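Local coordinates for protein thiamine pyrophosphokinase (Saccharomyces cerevisiae, PDB 1IG0) that transfers pyrophosphate from ATP to thiamine, making thiamine diphosphate and AMP, as a homodimer and as yeast's only enzyme able to do so, at residues D36-Q46 / T182-G193; L61-D69 / C130-F138. All blocks are in the same frame, centred on the assembly; numbering follows the deposited sequence.

Contact 1. Residues D36-Q46 / T182-G193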
# COMPACT_ATOMS: atom_id res chain seq x y z
N ASP B 36 -7.01 3.08 31.21
CA ASP B 36 -6.24 2.04 31.90
C ASP B 36 -5.07 1.44 31.12
O ASP B 36 -4.27 0.70 31.69
CB ASP B 36 -7.18 0.91 32.33
CG ASP B 36 -6.59 0.04 33.43
OD1 ASP B 36 -5.35 -0.00 33.58
OD2 ASP B 36 -7.38 -0.61 34.16
N GLU B 37 -4.96 1.75 29.83
CA GLU B 37 -3.88 1.17 29.04
C GLU B 37 -2.76 2.15 28.71
O GLU B 37 -2.93 3.36 28.79
CB GLU B 37 -4.45 0.60 27.74
CG GLU B 37 -4.86 1.64 26.72
CD GLU B 37 -5.77 1.08 25.64
OE1 GLU B 37 -5.74 -0.15 25.43
OE2 GLU B 37 -6.50 1.86 25.00
N ASN B 38 -1.59 1.60 28.36
CA ASN B 38 -0.46 2.44 27.98
C ASN B 38 -0.71 2.88 26.55
O ASN B 38 -1.52 2.28 25.84
CB ASN B 38 0.85 1.66 28.07
CG ASN B 38 1.36 1.52 29.49
OD1 ASN B 38 1.39 2.50 30.24
ND2 ASN B 38 1.78 0.32 29.86
N SER B 39 -0.02 3.93 26.12
CA SER B 39 -0.21 4.43 24.76
C SER B 39 1.07 5.02 24.18
O SER B 39 1.94 5.50 24.90
CB SER B 39 -1.31 5.49 24.75
OG SER B 39 -1.00 6.56 25.61
N THR B 40 1.16 4.97 22.86
CA THR B 40 2.33 5.49 22.16
C THR B 40 1.98 6.01 20.78
O THR B 40 1.15 5.42 20.08
CB THR B 40 3.42 4.40 21.99
OG1 THR B 40 3.84 3.92 23.28
CG2 THR B 40 4.63 4.96 21.25
N LEU B 41 2.60 7.12 20.41
CA LEU B 41 2.41 7.70 19.09
C LEU B 41 3.74 7.44 18.39
O LEU B 41 4.77 7.98 18.78
CB LEU B 41 2.16 9.20 19.18
CG LEU B 41 2.11 9.93 17.83
CD1 LEU B 41 0.97 9.38 16.98
CD2 LEU B 41 1.94 11.43 18.06
N LEU B 42 3.70 6.60 17.36
CA LEU B 42 4.91 6.26 16.62
C LEU B 42 4.98 7.01 15.30
O LEU B 42 4.07 6.93 14.48
CB LEU B 42 4.95 4.76 16.35
CG LEU B 42 6.08 4.23 15.46
CD1 LEU B 42 7.43 4.56 16.07
CD2 LEU B 42 5.92 2.72 15.29
N ILE B 43 6.07 7.75 15.11
CA ILE B 43 6.27 8.50 13.88
C ILE B 43 7.34 7.82 13.04
O ILE B 43 8.49 7.70 13.46
CB ILE B 43 6.72 9.95 14.17
CG1 ILE B 43 5.71 10.63 15.10
CG2 ILE B 43 6.85 10.74 12.87
CD1 ILE B 43 6.10 12.04 15.51
N LEU B 44 6.95 7.38 11.85
CA LEU B 44 7.87 6.71 10.95
C LEU B 44 8.48 7.71 9.96
O LEU B 44 7.99 8.84 9.83
CB LEU B 44 7.15 5.57 10.22
CG LEU B 44 6.65 4.51 11.21
CD1 LEU B 44 5.78 3.50 10.49
CD2 LEU B 44 7.83 3.84 11.88
N ASN B 45 9.53 7.30 9.27
CA ASN B 45 10.22 8.19 8.33
C ASN B 45 9.52 8.48 7.01
O ASN B 45 9.82 7.89 5.98
CB ASN B 45 11.63 7.66 8.06
CG ASN B 45 12.46 8.62 7.23
OD1 ASN B 45 12.29 9.83 7.32
ND2 ASN B 45 13.38 8.08 6.44
N GLN B 46 8.57 9.41 7.07
CA GLN B 46 7.82 9.86 5.90
C GLN B 46 7.35 11.27 6.23
O GLN B 46 7.11 11.60 7.39
CB GLN B 46 6.62 8.95 5.63
CG GLN B 46 5.76 9.40 4.45
CD GLN B 46 4.67 8.41 4.09
OE1 GLN B 46 3.82 8.69 3.24
NE2 GLN B 46 4.69 7.24 4.72
N THR B 182 0.09 -4.94 30.50
CA THR B 182 -0.83 -3.84 30.25
C THR B 182 -0.83 -3.56 28.76
O THR B 182 0.22 -3.45 28.14
CB THR B 182 -0.39 -2.56 31.00
OG1 THR B 182 -0.41 -2.81 32.41
CG2 THR B 182 -1.34 -1.41 30.69
N PRO B 183 -2.03 -3.45 28.15
CA PRO B 183 -2.13 -3.18 26.72
C PRO B 183 -1.44 -1.88 26.31
O PRO B 183 -1.36 -0.95 27.11
CB PRO B 183 -3.64 -3.13 26.48
CG PRO B 183 -4.17 -4.06 27.53
CD PRO B 183 -3.36 -3.67 28.74
N ILE B 184 -0.96 -1.84 25.08
CA ILE B 184 -0.30 -0.65 24.56
C ILE B 184 -1.01 -0.18 23.30
O ILE B 184 -0.90 -0.82 22.25
CB ILE B 184 1.18 -0.92 24.21
CG1 ILE B 184 1.94 -1.37 25.46
CG2 ILE B 184 1.82 0.34 23.63
CD1 ILE B 184 3.40 -1.74 25.19
N SER B 185 -1.75 0.92 23.41
CA SER B 185 -2.45 1.47 22.26
C SER B 185 -1.41 2.21 21.42
O SER B 185 -0.87 3.23 21.84
CB SER B 185 -3.54 2.44 22.72
OG SER B 185 -4.28 2.92 21.61
N LEU B 186 -1.13 1.67 20.24
CA LEU B 186 -0.13 2.24 19.35
C LEU B 186 -0.70 2.84 18.07
O LEU B 186 -1.31 2.14 17.26
CB LEU B 186 0.89 1.15 19.00
CG LEU B 186 2.06 1.47 18.06
CD1 LEU B 186 2.96 2.53 18.67
CD2 LEU B 186 2.83 0.19 17.79
N LEU B 187 -0.50 4.14 17.89
CA LEU B 187 -0.98 4.84 16.70
C LEU B 187 0.26 5.24 15.90
O LEU B 187 1.14 5.92 16.42
CB LEU B 187 -1.77 6.09 17.10
CG LEU B 187 -2.51 6.83 15.98
CD1 LEU B 187 -3.55 5.91 15.35
CD2 LEU B 187 -3.17 8.08 16.53
N ALA B 188 0.32 4.82 14.64
CA ALA B 188 1.48 5.12 13.81
C ALA B 188 1.21 6.08 12.66
O ALA B 188 0.19 6.00 11.98
CB ALA B 188 2.07 3.82 13.27
N LEU B 189 2.17 6.98 12.45
CA LEU B 189 2.09 7.97 11.38
C LEU B 189 3.24 7.74 10.39
O LEU B 189 4.36 7.43 10.80
CB LEU B 189 2.20 9.39 11.95
CG LEU B 189 1.11 9.91 12.88
CD1 LEU B 189 1.53 11.26 13.47
CD2 LEU B 189 -0.20 10.06 12.11
N GLY B 190 2.95 7.88 9.10
CA GLY B 190 3.98 7.72 8.09
C GLY B 190 4.43 6.33 7.69
O GLY B 190 5.48 6.18 7.06
N GLY B 191 3.66 5.30 8.03
CA GLY B 191 4.05 3.95 7.66
C GLY B 191 3.40 3.45 6.38
O GLY B 191 3.72 2.37 5.90
N ILE B 192 2.51 4.26 5.83
CA ILE B 192 1.78 3.90 4.62
C ILE B 192 1.83 5.02 3.57
O ILE B 192 1.77 6.20 3.91
CB ILE B 192 0.29 3.62 4.93
CG1 ILE B 192 0.17 2.58 6.06
CG2 ILE B 192 -0.43 3.14 3.68
CD1 ILE B 192 0.55 1.17 5.66
N GLY B 193 1.95 4.64 2.30
CA GLY B 193 1.95 5.64 1.24
C GLY B 193 3.26 6.09 0.64
O GLY B 193 3.26 6.87 -0.31
O HOH W 1 -3.43 -2.78 33.77
O HOH W 2 2.62 -2.30 28.61

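Contact 2. Residues L61-D69 / C130-F138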
# COMPACT_ATOMS: atom_id res chain seq x y z
N LEU B 61 -3.18 12.91 23.47
CA LEU B 61 -3.89 11.69 23.81
C LEU B 61 -2.99 10.47 24.00
O LEU B 61 -3.45 9.42 24.47
CB LEU B 61 -4.94 11.37 22.75
CG LEU B 61 -6.20 12.24 22.74
CD1 LEU B 61 -7.07 11.87 21.55
CD2 LEU B 61 -6.96 12.04 24.05
N HIS B 62 -1.72 10.60 23.65
CA HIS B 62 -0.79 9.49 23.80
C HIS B 62 0.34 9.83 24.76
O HIS B 62 0.79 10.98 24.81
CB HIS B 62 -0.24 9.06 22.44
CG HIS B 62 -1.28 8.49 21.53
ND1 HIS B 62 -2.25 9.27 20.93
CD2 HIS B 62 -1.54 7.22 21.15
CE1 HIS B 62 -3.06 8.50 20.23
NE2 HIS B 62 -2.65 7.25 20.35
N ASP B 63 0.78 8.84 25.52
CA ASP B 63 1.84 9.03 26.50
C ASP B 63 3.23 9.12 25.89
O ASP B 63 3.86 10.18 25.89
CB ASP B 63 1.78 7.91 27.53
CG ASP B 63 2.92 7.97 28.54
OD1 ASP B 63 3.39 9.09 28.84
OD2 ASP B 63 3.34 6.90 29.03
N LEU B 64 3.72 8.00 25.36
CA LEU B 64 5.05 7.95 24.77
C LEU B 64 5.05 8.34 23.29
O LEU B 64 4.11 8.03 22.56
CB LEU B 64 5.64 6.54 24.91
CG LEU B 64 7.09 6.34 24.47
CD1 LEU B 64 8.02 7.02 25.46
CD2 LEU B 64 7.41 4.86 24.40
N LYS B 65 6.10 9.02 22.86
CA LYS B 65 6.25 9.42 21.47
C LYS B 65 7.61 8.94 20.99
O LYS B 65 8.64 9.28 21.57
CB LYS B 65 6.16 10.94 21.30
CG LYS B 65 4.79 11.53 21.56
CD LYS B 65 4.55 11.74 23.04
CE LYS B 65 3.18 12.36 23.29
NZ LYS B 65 3.00 12.70 24.73
N VAL B 66 7.61 8.15 19.92
CA VAL B 66 8.85 7.60 19.39
C VAL B 66 9.05 7.96 17.92
O VAL B 66 8.11 7.90 17.12
CB VAL B 66 8.88 6.06 19.53
CG1 VAL B 66 10.14 5.49 18.88
CG2 VAL B 66 8.82 5.67 21.00
N CYS B 67 10.28 8.34 17.58
CA CYS B 67 10.63 8.69 16.21
C CYS B 67 11.56 7.62 15.65
O CYS B 67 12.57 7.28 16.27
CB CYS B 67 11.34 10.04 16.16
SG CYS B 67 10.25 11.47 16.25
N ALA B 68 11.21 7.08 14.49
CA ALA B 68 12.03 6.06 13.85
C ALA B 68 13.08 6.71 12.96
O ALA B 68 12.79 7.15 11.84
CB ALA B 68 11.15 5.12 13.03
N ASP B 69 14.31 6.78 13.47
CA ASP B 69 15.44 7.35 12.75
C ASP B 69 15.12 8.66 12.03
O ASP B 69 14.97 9.70 12.67
CB ASP B 69 15.98 6.32 11.75
CG ASP B 69 17.34 6.70 11.20
OD1 ASP B 69 17.92 7.70 11.68
OD2 ASP B 69 17.83 6.01 10.29
N CYS B 130 11.72 0.04 16.90
CA CYS B 130 10.83 0.89 17.68
C CYS B 130 9.89 0.12 18.59
O CYS B 130 9.80 0.42 19.78
CB CYS B 130 10.01 1.79 16.75
SG CYS B 130 10.97 3.11 15.96
N VAL B 131 9.19 -0.88 18.06
CA VAL B 131 8.26 -1.65 18.88
C VAL B 131 8.98 -2.42 19.99
O VAL B 131 8.44 -2.58 21.08
CB VAL B 131 7.41 -2.62 18.03
CG1 VAL B 131 6.47 -1.83 17.12
CG2 VAL B 131 8.30 -3.52 17.20
N ASN B 132 10.19 -2.89 19.71
CA ASN B 132 10.95 -3.60 20.73
C ASN B 132 11.26 -2.60 21.84
O ASN B 132 11.12 -2.90 23.02
CB ASN B 132 12.27 -4.14 20.16
CG ASN B 132 12.09 -5.44 19.40
OD1 ASN B 132 13.07 -6.02 18.92
ND2 ASN B 132 10.85 -5.90 19.28
N LEU B 133 11.67 -1.40 21.43
CA LEU B 133 11.99 -0.32 22.36
C LEU B 133 10.76 0.07 23.18
O LEU B 133 10.84 0.22 24.39
CB LEU B 133 12.48 0.90 21.59
CG LEU B 133 12.57 2.22 22.37
CD1 LEU B 133 13.60 2.09 23.48
CD2 LEU B 133 12.94 3.35 21.41
N ILE B 134 9.63 0.23 22.50
CA ILE B 134 8.39 0.61 23.15
C ILE B 134 7.99 -0.40 24.23
O ILE B 134 7.61 -0.01 25.33
CB ILE B 134 7.25 0.75 22.12
CG1 ILE B 134 7.54 1.95 21.21
CG2 ILE B 134 5.91 0.92 22.83
CD1 ILE B 134 6.62 2.05 20.01
N SER B 135 8.08 -1.69 23.91
CA SER B 135 7.72 -2.72 24.87
C SER B 135 8.67 -2.67 26.07
O SER B 135 8.24 -2.78 27.22
CB SER B 135 7.77 -4.10 24.23
OG SER B 135 7.24 -5.08 25.11
N LEU B 136 9.96 -2.51 25.81
CA LEU B 136 10.95 -2.44 26.88
C LEU B 136 10.64 -1.25 27.78
O LEU B 136 10.68 -1.35 29.01
CB LEU B 136 12.36 -2.29 26.30
CG LEU B 136 13.01 -3.56 25.73
CD1 LEU B 136 14.30 -3.20 25.01
CD2 LEU B 136 13.27 -4.55 26.87
N HIS B 137 10.33 -0.11 27.17
CA HIS B 137 10.02 1.10 27.92
C HIS B 137 8.90 0.87 28.94
O HIS B 137 9.02 1.27 30.10
CB HIS B 137 9.58 2.22 26.96
CG HIS B 137 9.08 3.44 27.66
ND1 HIS B 137 9.93 4.42 28.14
CD2 HIS B 137 7.83 3.82 28.01
CE1 HIS B 137 9.22 5.35 28.76
NE2 HIS B 137 7.94 5.01 28.69
N PHE B 138 7.82 0.24 28.50
CA PHE B 138 6.68 -0.01 29.37
C PHE B 138 6.73 -1.28 30.21
O PHE B 138 6.17 -1.32 31.30
CB PHE B 138 5.39 -0.04 28.55
CG PHE B 138 4.94 1.31 28.07
CD1 PHE B 138 4.86 1.59 26.71
CD2 PHE B 138 4.58 2.30 28.98
CE1 PHE B 138 4.43 2.84 26.26
CE2 PHE B 138 4.16 3.55 28.55
CZ PHE B 138 4.08 3.82 27.19
O HOH W 3 5.88 6.73 29.88

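Contact 1. Residues D36-Q46 / T182-G193
Gln46 reaches over the glycine-rich turn that follows strand 184-189. Its CB lies 3.3 Å from Gly190 O, and CG, farther out, runs past the same oxygen. With CG anti to the backbone N (chi1 178°) and the chain extended beyond it, NE2 makes a weak hydrogen bond to Gly190 O at 2.7 Å and a second bond to Ile192 O at 3.2 Å. Ile192 O lies close to the amide plane of Gln46, although NE2 stands above the plane of the Ile192 carbonyl. OE1 comes alongside Gly193. A long amide suits this place because one NH2 group can serve two carbonyls. Two residues earlier, Leu44 CD1 presses against Gly191 CA at 3.3 Å, an approach that the lack of a side chain on Gly191 permits.

Seven backbone hydrogen bonds join the strands, the first at Asn38 N and the last at Leu44 N, among them Leu42 N to Leu187 O at 2.8 Å. On one face, Leu186 CD1 packs against Thr40 CB and Leu42 CB, both 3.8 Å away; on the other, Leu41 CD1 meets Leu189 CD1 at 4.0 Å. Two neighbouring parallel strands, buried within a sheet flanked by helices, are characteristic of an alpha-beta-alpha catalytic domain.

Contact 2. Residues L61-D69 / C130-F138
Over one face of the His137 imidazole sits the isobutyl end of Leu64: CD1 makes a CH-pi contact 3.9 Å from the ring centroid, only 14° off the normal, while CD2 lies nearer CD2 of the histidine. At the ring's edge, in its plane, lie Phe138 CD1 and a water that hydrogen-bonds to NE2 and donates to Asp63 OD2, bridging the carboxylate and the imidazole, which do not touch directly; ND1 is held by Tyr93. The Phe138 ring takes His137 CD2 over the centre of one face, 3.6 Å above the plane. Asp63 OD2 approaches its edge, 3.5 Å from CE2, where the partly positive ring hydrogens suit an oxygen. Leu64 CB comes obliquely to CZ.

Helix 126-139 here covers one face of the parallel part of the central sheet, running nearly antiparallel to strand 64-68 (155°), as is usual for helices packed on sheets in alpha-beta-alpha folds. Branched and small side chains fill the space between them. Val66 divides its two methyls: CG1, anti to the backbone N (chi1 176°), faces Cys130 SG, and CG2 meets Ile134 CG1 at 3.9 Å. Farther along, the small Ala68 receives Cys130 SG against its CB at 3.6 Å.

Contact 1 and contact 2 share the central sheet, their centres 8 Å apart, and contact 2 is nested within the loop that contact 1 closes. Strand 38-43 joins them: it pairs with 184-189 along one edge and with 64-68 along the other, where Leu41 N lies 2.8 Å from Leu64 O and Ile43 N 2.9 Å from Val66 O, both probable hydrogen bonds. The helix of contact 2 also covers strand 38-43, with Phe138 CE1 3.2 Å from Thr40 OG1. A bound thiamine lies about 10 Å from the Leu44 side chain and about 9 Å from that of Ala68, placing both contacts near a substrate pocket, probably the one lined by Gln122, Tyr123, Ser124 and Thr125, just before helix 126-139.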